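Local structure of uncharacterized protein (Treponema denticola ATCC 35404, 6R9N) at residues A[79-84]-A[104-109]. The protein senses iron and oxygen for bacterial chemotaxis, holding a diiron centre that forms a stabilised iron-peroxy species. Sequence-based numbering, arbitrary orientation.
Sequences SHQDPD and SLWVRF. With FE (Fe (III) ion), chain D; FE (Fe (III) ion), chain C; O (oxygen atom), chain F; PER (peroxide ion), chain J.
Gln81 stacks on one face of the indole of Trp106, slightly tilted, joining the metal-binding loop of a metallo-beta-lactamase-like fold to the short, weakly bonded helix 104-107 that follows strand 99-103. Two separate interactions make the contact. CB of Gln81 stands 3.7 Å from the centroid of the five-membered ring of Trp106, 13° off its normal, a CH-pi contact. The amide stacks at the CE2-CZ2 side, its plane 23° from the indole: CD rides over the face near CZ2, while OE1 lies above and just outside that edge, 3.3 Å from CZ2 of Trp106. CG of Gln81 sits between the backbone N and the carbonyl carbon (chi1 85°), and a bend at the next bond folds the amide along the ring. Leu105 CB covers the opposite indole face. The polar ends are satisfied elsewhere: Trp106 NE1 donates to the carbonyl of Gly151, and Gln81 OE1 bonds Ser149 OG, while Gln81 NE2 bonds Asp82 OD1 of the second subunit, so the stack sits at the dimer interface.

On either side of Gln81 in sequence, His80 and Asp82 bind one iron, through NE2 at 2.4 Å and OD2 at 2.0 Å; His148 and Asp167 also bind this iron. Asp84 binds the second, with Asp167, Gln224 and His225, and an oxygen atom bridges the two metals. His80 ND1 bonds Ser79 OG, 2.8 Å away and almost in the ring plane; Asp50 holds that hydroxyl in turn. Trp106 reaches across the dimer: at its edge, in plane, O2 of a peroxide at the second subunit's diiron site lies 3.6 Å from Trp106 CZ3.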
loop_
_atom_site.group_PDB
_atom_site.type_symbol
_atom_site.label_atom_id
_atom_site.label_comp_id
_atom_site.label_asym_id
_atom_site.label_seq_id
_atom_site.Cartn_x
_atom_site.Cartn_y
_atom_site.Cartn_z
ATOM N N SER A 79 1.036 -1.181 10.870
ATOM C CA SER A 79 2.014 -0.172 10.471
ATOM C C SER A 79 1.528 0.609 9.247
ATOM O O SER A 79 1.756 1.821 9.149
ATOM C CB SER A 79 3.380 -0.818 10.204
ATOM O OG SER A 79 3.325 -1.739 9.127
ATOM N N HIS A 80 0.845 -0.054 8.316
ATOM C CA HIS A 80 0.296 0.629 7.129
ATOM C C HIS A 80 -0.730 -0.298 6.470
ATOM O O HIS A 80 -1.208 -1.250 7.096
ATOM C CB HIS A 80 1.420 1.069 6.171
ATOM C CG HIS A 80 2.255 -0.059 5.640
ATOM N ND1 HIS A 80 2.971 -0.914 6.457
ATOM C CD2 HIS A 80 2.503 -0.461 4.367
ATOM C CE1 HIS A 80 3.624 -1.790 5.708
ATOM N NE2 HIS A 80 3.351 -1.541 4.439
ATOM N N GLN A 81 -1.042 -0.039 5.198
ATOM C CA GLN A 81 -2.220 -0.595 4.533
ATOM C C GLN A 81 -1.961 -1.886 3.769
ATOM O O GLN A 81 -2.922 -2.506 3.298
ATOM C CB GLN A 81 -2.808 0.444 3.557
ATOM C CG GLN A 81 -2.147 0.460 2.148
ATOM C CD GLN A 81 -0.820 1.217 2.117
ATOM O OE1 GLN A 81 -0.253 1.551 3.173
ATOM N NE2 GLN A 81 -0.312 1.490 0.898
ATOM N N ASP A 82 -0.706 -2.318 3.644
ATOM C CA ASP A 82 -0.367 -3.388 2.714
ATOM C C ASP A 82 -1.018 -4.721 3.091
ATOM O O ASP A 82 -1.278 -4.992 4.266
ATOM C CB ASP A 82 1.146 -3.573 2.659
ATOM C CG ASP A 82 1.802 -2.568 1.784
ATOM O OD1 ASP A 82 1.084 -1.691 1.249
ATOM O OD2 ASP A 82 3.029 -2.657 1.621
ATOM N N PRO A 83 -1.265 -5.586 2.100
ATOM C CA PRO A 83 -1.853 -6.906 2.398
ATOM C C PRO A 83 -1.000 -7.788 3.300
ATOM O O PRO A 83 -1.553 -8.541 4.111
ATOM C CB PRO A 83 -2.025 -7.525 1.000
ATOM C CG PRO A 83 -2.179 -6.327 0.098
ATOM C CD PRO A 83 -1.238 -5.303 0.656
ATOM N N ASP A 84 0.327 -7.734 3.201
ATOM C CA ASP A 84 1.107 -8.527 4.153
ATOM C C ASP A 84 0.973 -8.026 5.595
ATOM O O ASP A 84 1.408 -8.722 6.516
ATOM C CB ASP A 84 2.584 -8.571 3.723
ATOM C CG ASP A 84 3.227 -7.192 3.662
ATOM O OD1 ASP A 84 2.554 -6.253 3.217
ATOM O OD2 ASP A 84 4.401 -7.032 4.063
ATOM N N SER A 104 -4.632 7.559 9.927
ATOM C CA SER A 104 -5.873 8.146 9.429
ATOM C C SER A 104 -5.938 8.163 7.899
ATOM O O SER A 104 -7.035 8.236 7.347
ATOM C CB SER A 104 -6.055 9.554 9.995
ATOM O OG SER A 104 -5.094 10.437 9.459
ATOM N N LEU A 105 -4.800 8.048 7.202
ATOM C CA LEU A 105 -4.830 7.979 5.737
ATOM C C LEU A 105 -5.622 6.783 5.230
ATOM O O LEU A 105 -6.133 6.819 4.103
ATOM C CB LEU A 105 -3.413 7.911 5.158
ATOM C CG LEU A 105 -2.687 9.197 4.792
ATOM C CD1 LEU A 105 -2.440 10.000 6.038
ATOM C CD2 LEU A 105 -1.371 8.902 4.064
ATOM N N TRP A 106 -5.717 5.710 6.020
ATOM C CA TRP A 106 -6.260 4.446 5.534
ATOM C C TRP A 106 -7.595 4.056 6.150
ATOM O O TRP A 106 -8.268 3.169 5.610
ATOM C CB TRP A 106 -5.252 3.307 5.794
ATOM C CG TRP A 106 -3.885 3.623 5.266
ATOM C CD1 TRP A 106 -2.711 3.686 5.974
ATOM C CD2 TRP A 106 -3.557 3.963 3.919
ATOM N NE1 TRP A 106 -1.671 4.038 5.139
ATOM C CE2 TRP A 106 -2.165 4.210 3.873
ATOM C CE3 TRP A 106 -4.304 4.086 2.739
ATOM C CZ2 TRP A 106 -1.511 4.569 2.691
ATOM C CZ3 TRP A 106 -3.652 4.449 1.581
ATOM C CH2 TRP A 106 -2.272 4.694 1.564
ATOM N N VAL A 107 -7.985 4.683 7.262
ATOM C CA VAL A 107 -9.224 4.305 7.939
ATOM C C VAL A 107 -10.411 4.348 6.989
ATOM O O VAL A 107 -11.239 3.421 6.955
ATOM C CB VAL A 107 -9.462 5.200 9.165
ATOM C CG1 VAL A 107 -10.851 4.970 9.692
ATOM C CG2 VAL A 107 -8.452 4.902 10.234
ATOM N N ARG A 108 -10.475 5.384 6.148
ATOM C CA ARG A 108 -11.691 5.511 5.351
ATOM C C ARG A 108 -11.724 4.556 4.188
ATOM O O ARG A 108 -12.492 4.853 3.250
ATOM C CB ARG A 108 -11.829 6.955 4.874
ATOM C CG ARG A 108 -12.832 7.799 5.659
ATOM C CD ARG A 108 -12.741 9.255 5.263
ATOM N NE ARG A 108 -13.815 9.620 4.345
ATOM N NH1 ARG A 108 -12.438 10.809 2.960
ATOM N NH2 ARG A 108 -14.665 10.642 2.475
ATOM N N PHE A 109 -10.937 3.482 4.244
ATOM C CA PHE A 109 -10.953 2.424 3.243
ATOM C C PHE A 109 -11.102 1.072 3.954
ATOM O O PHE A 109 -11.301 0.983 5.178
ATOM C CB PHE A 109 -9.681 2.426 2.373
ATOM C CG PHE A 109 -9.393 3.738 1.678
ATOM C CD1 PHE A 109 -8.662 4.736 2.311
ATOM C CD2 PHE A 109 -9.830 3.964 0.379
ATOM C CE1 PHE A 109 -8.378 5.943 1.669
ATOM C CE2 PHE A 109 -9.557 5.172 -0.276
ATOM C CZ PHE A 109 -8.826 6.165 0.371
HETATM FE FE FE D . 4.701 -2.555 2.748
HETATM FE FE FE C . 5.823 -5.417 4.316
HETATM O O O F . 4.171 -4.243 3.851
HETATM O O1 PER J . -6.344 5.031 -2.328
HETATM O O2 PER J . -5.004 5.068 -1.718
#